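Local coordinates for protein anopheles gambiae adenosine kinase (Anopheles gambiae, PDB 3LOO) that catalyses the ATP-dependent phosphorylation of adenosine to AMP, as a kinase of the pfkB carbohydrate kinase family, at residues A[65-69]-A[138-142]; A[28-32]-A[185-189]; A[229-233]-A[267-273]; A[242-246]-A[256-260]. One frame throughout, in Å; residues are numbered along the deposited sequence.

Interaction 1 of 4, residues A[65-69]-A[138-142]; sequences MYQEL and TCAVL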
loop_
_atom_site.group_PDB
_atom_site.type_symbol
_atom_site.label_atom_id
_atom_site.label_comp_id
_atom_site.label_asym_id
_atom_site.label_seq_id
_atom_site.Cartn_x
_atom_site.Cartn_y
_atom_site.Cartn_z
ATOM N N MET A 65 -19.009 6.035 13.792
ATOM C CA MET A 65 -19.286 6.058 12.354
ATOM C C MET A 65 -19.389 4.662 11.713
ATOM O O MET A 65 -20.183 4.456 10.773
ATOM C CB MET A 65 -18.230 6.899 11.649
ATOM C CG MET A 65 -18.508 7.155 10.200
ATOM S SD MET A 65 -17.165 8.036 9.377
ATOM C CE MET A 65 -15.693 7.150 9.981
ATOM N N TYR A 66 -18.584 3.712 12.209
ATOM C CA TYR A 66 -18.543 2.342 11.632
ATOM C C TYR A 66 -19.923 1.624 11.727
ATOM O O TYR A 66 -20.497 1.203 10.699
ATOM C CB TYR A 66 -17.359 1.537 12.225
ATOM C CG TYR A 66 -16.037 2.250 11.923
ATOM C CD1 TYR A 66 -15.474 2.187 10.647
ATOM C CD2 TYR A 66 -15.422 3.060 12.876
ATOM C CE1 TYR A 66 -14.288 2.856 10.350
ATOM C CE2 TYR A 66 -14.249 3.742 12.590
ATOM C CZ TYR A 66 -13.690 3.634 11.327
ATOM O OH TYR A 66 -12.553 4.299 11.018
ATOM N N GLN A 67 -20.497 1.568 12.928
ATOM C CA GLN A 67 -21.825 0.958 13.100
ATOM C C GLN A 67 -22.897 1.709 12.306
ATOM O O GLN A 67 -23.816 1.084 11.743
ATOM C CB GLN A 67 -22.211 0.922 14.573
ATOM C CG GLN A 67 -23.534 0.238 14.857
ATOM C CD GLN A 67 -24.026 0.441 16.286
ATOM O OE1 GLN A 67 -23.261 0.810 17.183
ATOM N NE2 GLN A 67 -25.312 0.184 16.508
ATOM N N GLU A 68 -22.785 3.042 12.262
ATOM C CA GLU A 68 -23.717 3.856 11.515
ATOM C C GLU A 68 -23.668 3.543 10.023
ATOM O O GLU A 68 -24.721 3.467 9.364
ATOM C CB GLU A 68 -23.461 5.337 11.789
ATOM C CG GLU A 68 -24.392 6.274 11.064
ATOM C CD GLU A 68 -24.291 7.725 11.529
ATOM O OE1 GLU A 68 -23.515 8.065 12.471
ATOM O OE2 GLU A 68 -25.002 8.532 10.926
ATOM N N LEU A 69 -22.450 3.356 9.488
ATOM C CA LEU A 69 -22.287 2.931 8.091
ATOM C C LEU A 69 -22.945 1.558 7.859
ATOM O O LEU A 69 -23.640 1.358 6.871
ATOM C CB LEU A 69 -20.800 2.854 7.663
ATOM C CG LEU A 69 -19.988 4.149 7.638
ATOM C CD1 LEU A 69 -18.524 3.844 7.298
ATOM C CD2 LEU A 69 -20.579 5.148 6.659
ATOM N N THR A 138 -10.426 -1.622 10.674
ATOM C CA THR A 138 -11.342 -1.398 9.591
ATOM C C THR A 138 -10.989 -0.050 8.986
ATOM O O THR A 138 -10.287 0.769 9.620
ATOM C CB THR A 138 -12.830 -1.348 10.077
ATOM O OG1 THR A 138 -13.005 -0.289 11.042
ATOM C CG2 THR A 138 -13.263 -2.668 10.694
ATOM N N CYS A 139 -11.491 0.198 7.786
ATOM C CA CYS A 139 -11.306 1.491 7.173
ATOM C C CYS A 139 -12.638 1.899 6.560
ATOM O O CYS A 139 -13.164 1.183 5.718
ATOM C CB CYS A 139 -10.198 1.452 6.086
ATOM S SG CYS A 139 -9.944 3.066 5.269
ATOM N N ALA A 140 -13.193 3.018 7.032
ATOM C CA ALA A 140 -14.367 3.619 6.422
ATOM C C ALA A 140 -13.964 4.133 5.062
ATOM O O ALA A 140 -12.959 4.852 4.944
ATOM C CB ALA A 140 -14.891 4.788 7.308
ATOM N N VAL A 141 -14.728 3.771 4.031
ATOM C CA VAL A 141 -14.511 4.288 2.687
ATOM C C VAL A 141 -15.819 4.958 2.267
ATOM O O VAL A 141 -16.792 4.277 1.920
ATOM C CB VAL A 141 -14.198 3.161 1.680
ATOM C CG1 VAL A 141 -14.072 3.729 0.267
ATOM C CG2 VAL A 141 -12.927 2.368 2.061
ATOM N N LEU A 142 -15.862 6.285 2.341
ATOM C CA LEU A 142 -17.093 7.034 2.115
ATOM C C LEU A 142 -17.078 7.633 0.732
ATOM O O LEU A 142 -16.179 8.404 0.397
ATOM C CB LEU A 142 -17.236 8.146 3.161
ATOM C CG LEU A 142 -17.088 7.700 4.606
ATOM C CD1 LEU A 142 -17.426 8.829 5.550
ATOM C CD2 LEU A 142 -17.999 6.507 4.852
#
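Met65 leaves helix 64-73 fully extended through CB and CG, its CG anti to the backbone N (chi1 -172°), and carries SD to within 3.9 Å of Leu142 CD1. Only at the last torsion does the chain bend, turning CE back onto the methyl of Ala140, 3.7 Å from its CB. Two more side chains close on that same methyl: Leu69 CD1 and Tyr66 CE1. Thr138 OG1 sits over one face of the tyrosine ring, 3.4 Å above the plane and toward the rim, while Met65 CE covers the opposite face; Ala140 N meets the ring edge in plane, 3.5 Å from CE1. Beyond the contact, Tyr66 OH is hydrogen-bonded to Cys151 O on the neighbouring strand 147-153. Further along, Leu69 and Leu142 cross at about a right angle, and their CD2 atoms press to 3.4 Å, tighter than a usual methyl contact. Helix 64-73 thereby packs on one face of strand 137-144 in the small five-stranded sheet, the lid of this ribokinase-like fold, while Cys139 points away from the helix and touches the bound dinucleotide. With no hydrogen bond across it and Thr138 OG1 buried without a partner, this contact rests on apolar packing.

Interaction 2 of 4, residues A[28-32]-A[185-189]; sequences GLGNP and FFFTV. With B4P (bis(adenosine)-5'-tetraphosphate), chain D.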
loop_
_atom_site.group_PDB
_atom_site.type_symbol
_atom_site.label_atom_id
_atom_site.label_comp_id
_atom_site.label_asym_id
_atom_site.label_seq_id
_atom_site.Cartn_x
_atom_site.Cartn_y
_atom_site.Cartn_z
ATOM N N GLY A 28 5.604 -8.581 2.362
ATOM C CA GLY A 28 4.934 -7.313 2.577
ATOM C C GLY A 28 4.593 -7.162 4.040
ATOM O O GLY A 28 4.171 -8.106 4.676
ATOM N N LEU A 29 4.783 -5.966 4.589
ATOM C CA LEU A 29 4.391 -5.666 5.953
ATOM C C LEU A 29 3.387 -4.517 5.873
ATOM O O LEU A 29 3.651 -3.534 5.217
ATOM C CB LEU A 29 5.589 -5.174 6.767
ATOM C CG LEU A 29 6.703 -6.115 7.231
ATOM C CD1 LEU A 29 7.414 -6.683 6.077
ATOM C CD2 LEU A 29 7.706 -5.237 8.042
ATOM N N GLY A 30 2.246 -4.657 6.541
ATOM C CA GLY A 30 1.251 -3.603 6.521
ATOM C C GLY A 30 0.145 -3.818 7.543
ATOM O O GLY A 30 0.280 -4.630 8.480
ATOM N N ASN A 31 -0.967 -3.123 7.309
ATOM C CA ASN A 31 -2.084 -3.137 8.205
ATOM C C ASN A 31 -3.230 -3.843 7.527
ATOM O O ASN A 31 -3.789 -3.308 6.570
ATOM C CB ASN A 31 -2.573 -1.700 8.533
ATOM C CG ASN A 31 -1.465 -0.782 9.001
ATOM O OD1 ASN A 31 -0.521 -1.228 9.687
ATOM N ND2 ASN A 31 -1.593 0.528 8.677
ATOM N N PRO A 32 -3.591 -5.040 8.022
ATOM C CA PRO A 32 -4.726 -5.691 7.364
ATOM C C PRO A 32 -6.022 -5.140 7.948
ATOM O O PRO A 32 -6.257 -5.246 9.145
ATOM C CB PRO A 32 -4.541 -7.182 7.708
ATOM C CG PRO A 32 -3.692 -7.187 8.957
ATOM C CD PRO A 32 -3.047 -5.818 9.145
ATOM N N PHE A 185 1.653 3.799 5.572
ATOM C CA PHE A 185 0.640 3.448 6.584
ATOM C C PHE A 185 1.187 2.618 7.776
ATOM O O PHE A 185 0.777 2.808 8.934
ATOM C CB PHE A 185 -0.487 2.651 5.916
ATOM C CG PHE A 185 -1.382 3.465 5.004
ATOM C CD1 PHE A 185 -1.844 4.743 5.388
ATOM C CD2 PHE A 185 -1.822 2.922 3.796
ATOM C CE1 PHE A 185 -2.720 5.463 4.589
ATOM C CE2 PHE A 185 -2.698 3.645 2.946
ATOM C CZ PHE A 185 -3.149 4.934 3.360
ATOM N N PHE A 186 2.080 1.671 7.469
ATOM C CA PHE A 186 2.659 0.789 8.487
ATOM C C PHE A 186 3.564 1.537 9.471
ATOM O O PHE A 186 3.833 1.030 10.569
ATOM C CB PHE A 186 3.407 -0.407 7.813
ATOM C CG PHE A 186 3.904 -1.484 8.774
ATOM C CD1 PHE A 186 3.028 -2.401 9.359
ATOM C CD2 PHE A 186 5.267 -1.617 9.033
ATOM C CE1 PHE A 186 3.481 -3.425 10.206
ATOM C CE2 PHE A 186 5.743 -2.628 9.871
ATOM C CZ PHE A 186 4.853 -3.544 10.462
ATOM N N PHE A 187 4.033 2.727 9.093
ATOM C CA PHE A 187 4.824 3.573 10.035
ATOM C C PHE A 187 4.057 3.957 11.303
ATOM O O PHE A 187 4.662 4.112 12.384
ATOM C CB PHE A 187 5.347 4.840 9.371
ATOM C CG PHE A 187 6.366 4.608 8.287
ATOM C CD1 PHE A 187 6.531 3.351 7.673
ATOM C CD2 PHE A 187 7.120 5.678 7.832
ATOM C CE1 PHE A 187 7.454 3.194 6.646
ATOM C CE2 PHE A 187 8.035 5.517 6.817
ATOM C CZ PHE A 187 8.196 4.279 6.217
ATOM N N THR A 188 2.731 4.083 11.185
ATOM C CA THR A 188 1.862 4.350 12.348
ATOM C C THR A 188 2.056 3.238 13.362
ATOM O O THR A 188 2.055 3.465 14.583
ATOM C CB THR A 188 0.355 4.386 11.942
ATOM O OG1 THR A 188 0.180 5.338 10.907
ATOM C CG2 THR A 188 -0.569 4.733 13.137
ATOM N N VAL A 189 2.260 2.023 12.851
ATOM C CA VAL A 189 2.215 0.853 13.703
ATOM C C VAL A 189 3.600 0.373 14.148
ATOM O O VAL A 189 3.768 0.015 15.303
ATOM C CB VAL A 189 1.427 -0.290 13.015
ATOM C CG1 VAL A 189 1.563 -1.545 13.773
ATOM C CG2 VAL A 189 -0.061 0.126 12.868
HETATM P PA B4P D . -7.710 4.368 -2.342
HETATM O O1A B4P D . -8.947 3.786 -3.007
HETATM O O2A B4P D . -7.874 5.678 -1.573
HETATM O O3A B4P D . -6.714 4.745 -3.543
HETATM P PB B4P D . -5.246 4.130 -3.631
HETATM O O1B B4P D . -5.286 2.633 -3.947
HETATM O O2B B4P D . -4.327 4.644 -2.536
HETATM O O3B B4P D . -5.136 4.980 -5.056
HETATM P PG B4P D . -4.085 6.140 -5.437
HETATM O O1G B4P D . -4.627 7.503 -5.173
HETATM O O2G B4P D . -2.795 5.809 -4.714
HETATM O O3G B4P D . -3.839 5.946 -7.007
HETATM P PD B4P D . -4.279 6.851 -8.268
HETATM O O1D B4P D . -5.641 7.378 -8.003
HETATM O O2D B4P D . -3.180 7.775 -8.712
HETATM O O5E B4P D . -6.973 3.244 -1.430
HETATM C C5E B4P D . -7.906 2.492 -0.685
HETATM C C4E B4P D . -7.294 1.560 0.321
HETATM O O4E B4P D . -6.480 2.232 1.283
HETATM C C3E B4P D . -8.411 0.957 1.127
HETATM O O3E B4P D . -8.543 -0.389 0.629
HETATM C C2E B4P D . -7.903 0.951 2.564
HETATM O O2E B4P D . -7.994 -0.312 3.235
HETATM C C1E B4P D . -6.448 1.441 2.442
HETATM N N9A B4P D . -6.098 2.265 3.613
HETATM C C8A B4P D . -6.608 3.476 3.981
HETATM N N7A B4P D . -5.996 3.857 5.140
HETATM C C5A B4P D . -5.127 2.877 5.527
HETATM C C6A B4P D . -4.232 2.703 6.596
HETATM N N6A B4P D . -4.096 3.610 7.612
HETATM N N1A B4P D . -3.504 1.559 6.662
HETATM C C2A B4P D . -3.588 0.616 5.691
HETATM N N3A B4P D . -4.426 0.766 4.652
HETATM C C4A B4P D . -5.191 1.884 4.545
HETATM O O5F B4P D . -4.448 5.674 -9.342
HETATM C C5F B4P D . -3.471 4.652 -9.502
HETATM C C4F B4P D . -3.708 4.038 -10.881
HETATM O O4F B4P D . -5.093 3.710 -11.093
HETATM C C3F B4P D . -3.425 5.046 -11.982
HETATM O O3F B4P D . -2.025 5.120 -12.213
HETATM C C2F B4P D . -4.211 4.477 -13.147
HETATM O O2F B4P D . -3.459 3.436 -13.802
HETATM C C1F B4P D . -5.469 3.912 -12.461
HETATM N N9B B4P D . -6.521 4.977 -12.513
HETATM C C8B B4P D . -6.873 5.792 -11.499
HETATM N N7B B4P D . -7.848 6.651 -11.883
HETATM C C5B B4P D . -8.148 6.403 -13.175
HETATM C C6B B4P D . -9.025 6.941 -14.113
HETATM N N6B B4P D . -9.839 7.963 -13.746
HETATM N N1B B4P D . -9.070 6.420 -15.379
HETATM C C2B B4P D . -8.260 5.397 -15.748
HETATM N N3B B4P D . -7.372 4.839 -14.877
HETATM C C4B B4P D . -7.267 5.301 -13.592
#
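One side-chain nitrogen, Asn31 ND2, bonds both the bound nucleotide and the backbone across the contact. In this ribokinase-like fold, residues 28-32 leave strand 26-29 of the large sheet toward the lid, and 185-189 lead into helix 187-203; together they line the pocket for an adenine of bis(adenosine)-5'-tetraphosphate, Phe185 over the base and Asn31 at N1A. ND2 donates to N1A of the ligand at 3.0 Å, nearly straight at 164°, and weakly to Phe185 O at 3.3 Å. These two bonds fix the rotation of the amide and, since N1A acts as acceptor, are consistent with an adenine unprotonated at N1A. Phe185 turns its CB toward Asn31 but swings its ring away, with CG anti to the carbonyl carbon (chi1 -72°), to cover a face of the base: C5A lies 3.4 Å above the ring plane, over its centre. Next to it Phe186 packs on Leu29 and Gly30. Leu29 CB makes a CH-pi contact with one face of that ring, 4.1 Å from the centroid, while Gly30 CA comes to 3.6 Å from Phe186 CD1. Phe160 meets the Phe186 ring edge-to-face. Asn31 OD1, buried without a polar partner, has apolar company: Phe186 CD1 near the ring's plane and, closer, Val189 CG2 at 3.5 Å.

Interaction 3 of 4, residues A[229-233]-A[267-273]; sequences FPYVD and PKENGKR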
loop_
_atom_site.group_PDB
_atom_site.type_symbol
_atom_site.label_atom_id
_atom_site.label_comp_id
_atom_site.label_asym_id
_atom_site.label_seq_id
_atom_site.Cartn_x
_atom_site.Cartn_y
_atom_site.Cartn_z
ATOM N N PHE A 229 14.696 6.455 3.912
ATOM C CA PHE A 229 14.947 6.709 2.514
ATOM C C PHE A 229 16.252 6.167 1.895
ATOM O O PHE A 229 16.198 5.736 0.747
ATOM C CB PHE A 229 14.789 8.181 2.147
ATOM C CG PHE A 229 13.385 8.553 1.755
ATOM C CD1 PHE A 229 12.471 7.580 1.388
ATOM C CD2 PHE A 229 12.970 9.882 1.786
ATOM C CE1 PHE A 229 11.153 7.925 1.040
ATOM C CE2 PHE A 229 11.661 10.241 1.421
ATOM C CZ PHE A 229 10.751 9.260 1.050
ATOM N N PRO A 230 17.405 6.174 2.626
ATOM C CA PRO A 230 18.642 5.628 2.023
ATOM C C PRO A 230 18.494 4.166 1.592
ATOM O O PRO A 230 19.192 3.691 0.715
ATOM C CB PRO A 230 19.669 5.730 3.189
ATOM C CG PRO A 230 19.176 7.021 3.963
ATOM C CD PRO A 230 17.666 6.754 3.972
ATOM N N TYR A 231 17.567 3.456 2.229
ATOM C CA TYR A 231 17.386 2.032 2.001
ATOM C C TYR A 231 16.220 1.762 1.086
ATOM O O TYR A 231 15.856 0.609 0.867
ATOM C CB TYR A 231 17.143 1.339 3.328
ATOM C CG TYR A 231 18.122 1.744 4.389
ATOM C CD1 TYR A 231 19.421 1.205 4.424
ATOM C CD2 TYR A 231 17.788 2.720 5.329
ATOM C CE1 TYR A 231 20.340 1.594 5.408
ATOM C CE2 TYR A 231 18.707 3.142 6.297
ATOM C CZ TYR A 231 19.971 2.571 6.331
ATOM O OH TYR A 231 20.852 2.953 7.323
ATOM N N VAL A 232 15.626 2.807 0.550
ATOM C CA VAL A 232 14.488 2.625 -0.376
ATOM C C VAL A 232 14.954 2.524 -1.809
ATOM O O VAL A 232 15.534 3.477 -2.330
ATOM C CB VAL A 232 13.434 3.724 -0.189
ATOM C CG1 VAL A 232 12.385 3.662 -1.272
ATOM C CG2 VAL A 232 12.778 3.554 1.217
ATOM N N ASP A 233 14.701 1.365 -2.457
ATOM C CA ASP A 233 15.047 1.165 -3.873
ATOM C C ASP A 233 13.972 1.678 -4.810
ATOM O O ASP A 233 14.279 2.124 -5.910
ATOM C CB ASP A 233 15.314 -0.328 -4.182
ATOM C CG ASP A 233 16.509 -0.850 -3.437
ATOM O OD1 ASP A 233 16.316 -1.560 -2.435
ATOM O OD2 ASP A 233 17.632 -0.460 -3.811
ATOM N N PRO A 267 20.746 10.511 -0.995
ATOM C CA PRO A 267 21.764 9.515 -0.655
ATOM C C PRO A 267 21.150 8.125 -0.510
ATOM O O PRO A 267 20.052 7.981 0.010
ATOM C CB PRO A 267 22.277 9.999 0.709
ATOM C CG PRO A 267 22.127 11.509 0.619
ATOM C CD PRO A 267 20.871 11.737 -0.176
ATOM N N LYS A 268 21.870 7.111 -0.969
ATOM C CA LYS A 268 21.341 5.766 -1.054
ATOM C C LYS A 268 22.407 4.840 -0.522
ATOM O O LYS A 268 23.555 4.920 -0.935
ATOM C CB LYS A 268 21.026 5.432 -2.507
ATOM C CG LYS A 268 20.362 4.064 -2.687
ATOM C CD LYS A 268 19.689 3.950 -4.020
ATOM C CE LYS A 268 18.729 2.759 -4.070
ATOM N NZ LYS A 268 19.395 1.559 -3.555
ATOM N N GLU A 269 22.022 3.992 0.416
ATOM C CA GLU A 269 22.906 2.996 1.016
ATOM C C GLU A 269 23.474 1.961 0.016
ATOM O O GLU A 269 24.691 1.808 -0.101
ATOM C CB GLU A 269 22.177 2.303 2.170
ATOM C CG GLU A 269 22.968 1.224 2.871
ATOM C CD GLU A 269 24.184 1.757 3.628
ATOM O OE1 GLU A 269 24.346 2.993 3.728
ATOM O OE2 GLU A 269 24.974 0.928 4.136
ATOM N N ASN A 270 22.598 1.248 -0.688
ATOM C CA ASN A 270 23.042 0.296 -1.702
ATOM C C ASN A 270 23.152 1.048 -2.993
ATOM O O ASN A 270 22.206 1.125 -3.784
ATOM C CB ASN A 270 22.100 -0.921 -1.823
ATOM C CG ASN A 270 22.570 -1.936 -2.891
ATOM O OD1 ASN A 270 23.727 -1.935 -3.280
ATOM N ND2 ASN A 270 21.645 -2.777 -3.381
ATOM N N GLY A 271 24.325 1.658 -3.166
ATOM C CA GLY A 271 24.671 2.425 -4.360
ATOM C C GLY A 271 24.586 1.661 -5.667
ATOM O O GLY A 271 24.390 2.276 -6.704
ATOM N N LYS A 272 24.727 0.338 -5.632
ATOM C CA LYS A 272 24.658 -0.514 -6.855
ATOM C C LYS A 272 23.290 -0.604 -7.557
ATOM O O LYS A 272 23.187 -1.095 -8.690
ATOM C CB LYS A 272 25.087 -1.938 -6.531
ATOM C CG LYS A 272 26.588 -2.187 -6.649
ATOM C CD LYS A 272 26.887 -3.679 -6.527
ATOM C CE LYS A 272 26.851 -4.131 -5.075
ATOM N NZ LYS A 272 27.822 -3.322 -4.264
ATOM N N ARG A 273 22.231 -0.214 -6.872
ATOM C CA ARG A 273 20.956 -0.105 -7.544
ATOM C C ARG A 273 20.485 1.346 -7.392
ATOM O O ARG A 273 20.400 1.870 -6.268
ATOM C CB ARG A 273 19.949 -1.114 -6.978
ATOM C CG ARG A 273 18.651 -1.189 -7.799
ATOM C CD ARG A 273 17.636 -2.156 -7.164
ATOM N NE ARG A 273 17.983 -3.579 -7.333
ATOM C CZ ARG A 273 18.495 -4.365 -6.384
ATOM N NH1 ARG A 273 18.775 -3.913 -5.165
ATOM N NH2 ARG A 273 18.735 -5.628 -6.660
HETATM O O HOH W 1 19.781 1.378 -0.747
HETATM O O HOH W 2 18.908 -2.836 -2.845
#
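Pro230, in the 3-10 turn 229-231, comes alongside Lys268 with their CA atoms 4.1 Å apart, and its O accepts the N-H of Glu269 at 2.9 Å. Pro230 CA also makes a CA-H...O contact with Pro267 O. A water continues the link, donating to Pro230 O and accepting from Asn270 N and Lys268 NZ. Lys268 carries most of the polar work: extended as far as CE and bent only at its last torsion (chi4 -48°), it brings NZ 2.7 Å from Asp233 OD2, which it meets from above the carboxylate plane. The same ammonium donates to Asn270 O at 2.9 Å and, weakly, to Arg273 O, so the lysine ties the beta turn 270-273 to the aspartate. Arg273 approaches OD2 with the edge of its guanidinium, the two flat groups 88° apart, in a long salt bridge of 3.9 Å through NH1. The two nearby positive charges, above all the lysine, would be expected to keep Asp233 ionised. On the outer side, Glu269 runs beside Tyr231 in the same direction, its CG 3.7 Å from the ring's CE1. The contact joins the loops that enter the adjacent parallel strands 234-238 and 276-281; Asp233 OD1 bonds Phe208 N of strand 207-211, and the Tyr231 ring rests on Ala198 and Ala202 of helix 187-203.

Interaction 4 of 4, residues A[242-246]-A[256-260]; sequences AIALA and LREIG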
loop_
_atom_site.group_PDB
_atom_site.type_symbol
_atom_site.label_atom_id
_atom_site.label_comp_id
_atom_site.label_asym_id
_atom_site.label_seq_id
_atom_site.Cartn_x
_atom_site.Cartn_y
_atom_site.Cartn_z
ATOM N N ALA A 242 3.180 13.087 -3.240
ATOM C CA ALA A 242 4.435 13.681 -3.676
ATOM C C ALA A 242 4.538 15.205 -3.319
ATOM O O ALA A 242 5.571 15.680 -2.802
ATOM C CB ALA A 242 4.665 13.421 -5.176
ATOM N N ILE A 243 3.477 15.944 -3.601
ATOM C CA ILE A 243 3.368 17.379 -3.187
ATOM C C ILE A 243 3.426 17.539 -1.663
ATOM O O ILE A 243 4.188 18.364 -1.143
ATOM C CB ILE A 243 2.107 18.016 -3.826
ATOM C CG1 ILE A 243 2.339 18.082 -5.333
ATOM C CG2 ILE A 243 1.722 19.402 -3.159
ATOM C CD1 ILE A 243 1.040 18.271 -6.187
ATOM N N ALA A 244 2.685 16.698 -0.936
ATOM C CA ALA A 244 2.750 16.714 0.501
ATOM C C ALA A 244 4.189 16.488 1.001
ATOM O O ALA A 244 4.665 17.190 1.914
ATOM C CB ALA A 244 1.761 15.659 1.088
ATOM N N LEU A 245 4.910 15.548 0.396
ATOM C CA LEU A 245 6.293 15.303 0.786
ATOM C C LEU A 245 7.202 16.529 0.522
ATOM O O LEU A 245 8.029 16.902 1.362
ATOM C CB LEU A 245 6.855 14.059 0.066
ATOM C CG LEU A 245 8.311 13.675 0.370
ATOM C CD1 LEU A 245 8.586 12.261 -0.071
ATOM C CD2 LEU A 245 9.262 14.559 -0.431
ATOM N N ALA A 246 7.052 17.097 -0.665
ATOM C CA ALA A 246 7.769 18.291 -1.103
ATOM C C ALA A 246 7.598 19.476 -0.127
ATOM O O ALA A 246 8.583 20.150 0.183
ATOM C CB ALA A 246 7.320 18.684 -2.501
ATOM N N LEU A 256 5.767 17.890 -10.241
ATOM C CA LEU A 256 5.949 16.490 -9.873
ATOM C C LEU A 256 7.238 15.906 -10.422
ATOM O O LEU A 256 7.883 15.084 -9.764
ATOM C CB LEU A 256 4.773 15.658 -10.364
ATOM C CG LEU A 256 3.437 15.906 -9.684
ATOM C CD1 LEU A 256 2.411 15.093 -10.427
ATOM C CD2 LEU A 256 3.492 15.542 -8.194
ATOM N N ARG A 257 7.618 16.319 -11.637
ATOM C CA ARG A 257 8.855 15.807 -12.240
ATOM C C ARG A 257 10.060 16.224 -11.399
ATOM O O ARG A 257 10.919 15.413 -11.085
ATOM C CB ARG A 257 8.989 16.274 -13.705
ATOM C CG ARG A 257 7.932 15.627 -14.621
ATOM C CD ARG A 257 7.828 16.314 -15.964
ATOM N NE ARG A 257 6.861 15.610 -16.813
ATOM C CZ ARG A 257 5.537 15.650 -16.641
ATOM N NH1 ARG A 257 5.000 16.341 -15.640
ATOM N NH2 ARG A 257 4.736 14.985 -17.465
ATOM N N GLU A 258 10.085 17.489 -10.996
ATOM C CA GLU A 258 11.156 18.015 -10.176
ATOM C C GLU A 258 11.192 17.347 -8.812
ATOM O O GLU A 258 12.261 17.029 -8.283
ATOM C CB GLU A 258 10.964 19.537 -10.018
ATOM C CG GLU A 258 11.873 20.179 -8.976
ATOM C CD GLU A 258 13.336 20.141 -9.387
ATOM O OE1 GLU A 258 13.613 19.979 -10.607
ATOM O OE2 GLU A 258 14.218 20.274 -8.486
ATOM N N ILE A 259 10.017 17.157 -8.221
ATOM C CA ILE A 259 9.937 16.513 -6.909
ATOM C C ILE A 259 10.498 15.088 -7.030
ATOM O O ILE A 259 11.338 14.698 -6.244
ATOM C CB ILE A 259 8.478 16.522 -6.337
ATOM C CG1 ILE A 259 8.018 17.952 -6.006
ATOM C CG2 ILE A 259 8.378 15.648 -5.053
ATOM C CD1 ILE A 259 6.495 18.105 -5.981
ATOM N N GLY A 260 10.046 14.336 -8.040
ATOM C CA GLY A 260 10.577 12.962 -8.289
ATOM C C GLY A 260 12.089 12.888 -8.411
ATOM O O GLY A 260 12.745 12.004 -7.813
#
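Ala242 meets both apolar residues of the partner helix: its CB lies 3.9 Å from Leu256 CD2, and its backbone O has Ile259 CG2 at 3.6 Å. That oxygen is already engaged within its own helix, accepting from Ala246 N, so the isoleucine methyl packs against a carbonyl whose hydrogen bond is made. Ile243 follows from the flank. Its CG1, anti to the carbonyl carbon (chi1 -67°), reaches across to Leu256 CD2 at 4.0 Å and stands 4.2 Å from Ile259 CD1, bridging the two partner side chains. The axes of segments 242-246 and 256-260 cross at 62° and approach to 10.0 Å. Their helices, 239-248 and 256-264, both lie in the crossover linking parallel strands 234-238 and 276-281 of the large sheet, a beta-alpha-beta connection of this Rossmann-like, ribokinase-type fold. Here the connection holds two helices, packed on each other and against the sheet: Ala242 touches Ile279, and Leu256 touches Gln281 and Leu287. One turn on from Ala242, Ala246 offers its small CB to the last partner. Ile259 reaches it with the CG1 branch, anti to the carbonyl carbon like that of Ile243, and both CG1 and CD1 come within 3.6 Å of Ala246 CB. The other branch, CG2, lies 4.1 Å from the same methyl.

In the fold
Interactions 1 and 4 are buried, with no hydrogen bond across their segments, and held mainly by apolar packing, but in different places: one packs a helix on the lid sheet, the other joins two helices beside the large sheet. Interaction 2, also buried and nearest the chain's centre, brings the ligand directly into the contact, mixing aromatic packing with hydrogen bonds from an asparagine amide where the chain passes from the large sheet toward the lid. Interaction 3, only partly buried, relies on a backbone hydrogen bond, charges and water. It and interaction 4 serve the same crossover: the loops of 3 bracket the helices of 4, and Phe229 CZ touches Leu245 CD1 at 3.9 Å. Interactions 1 and 3 lie on opposite sides of the chain's centre.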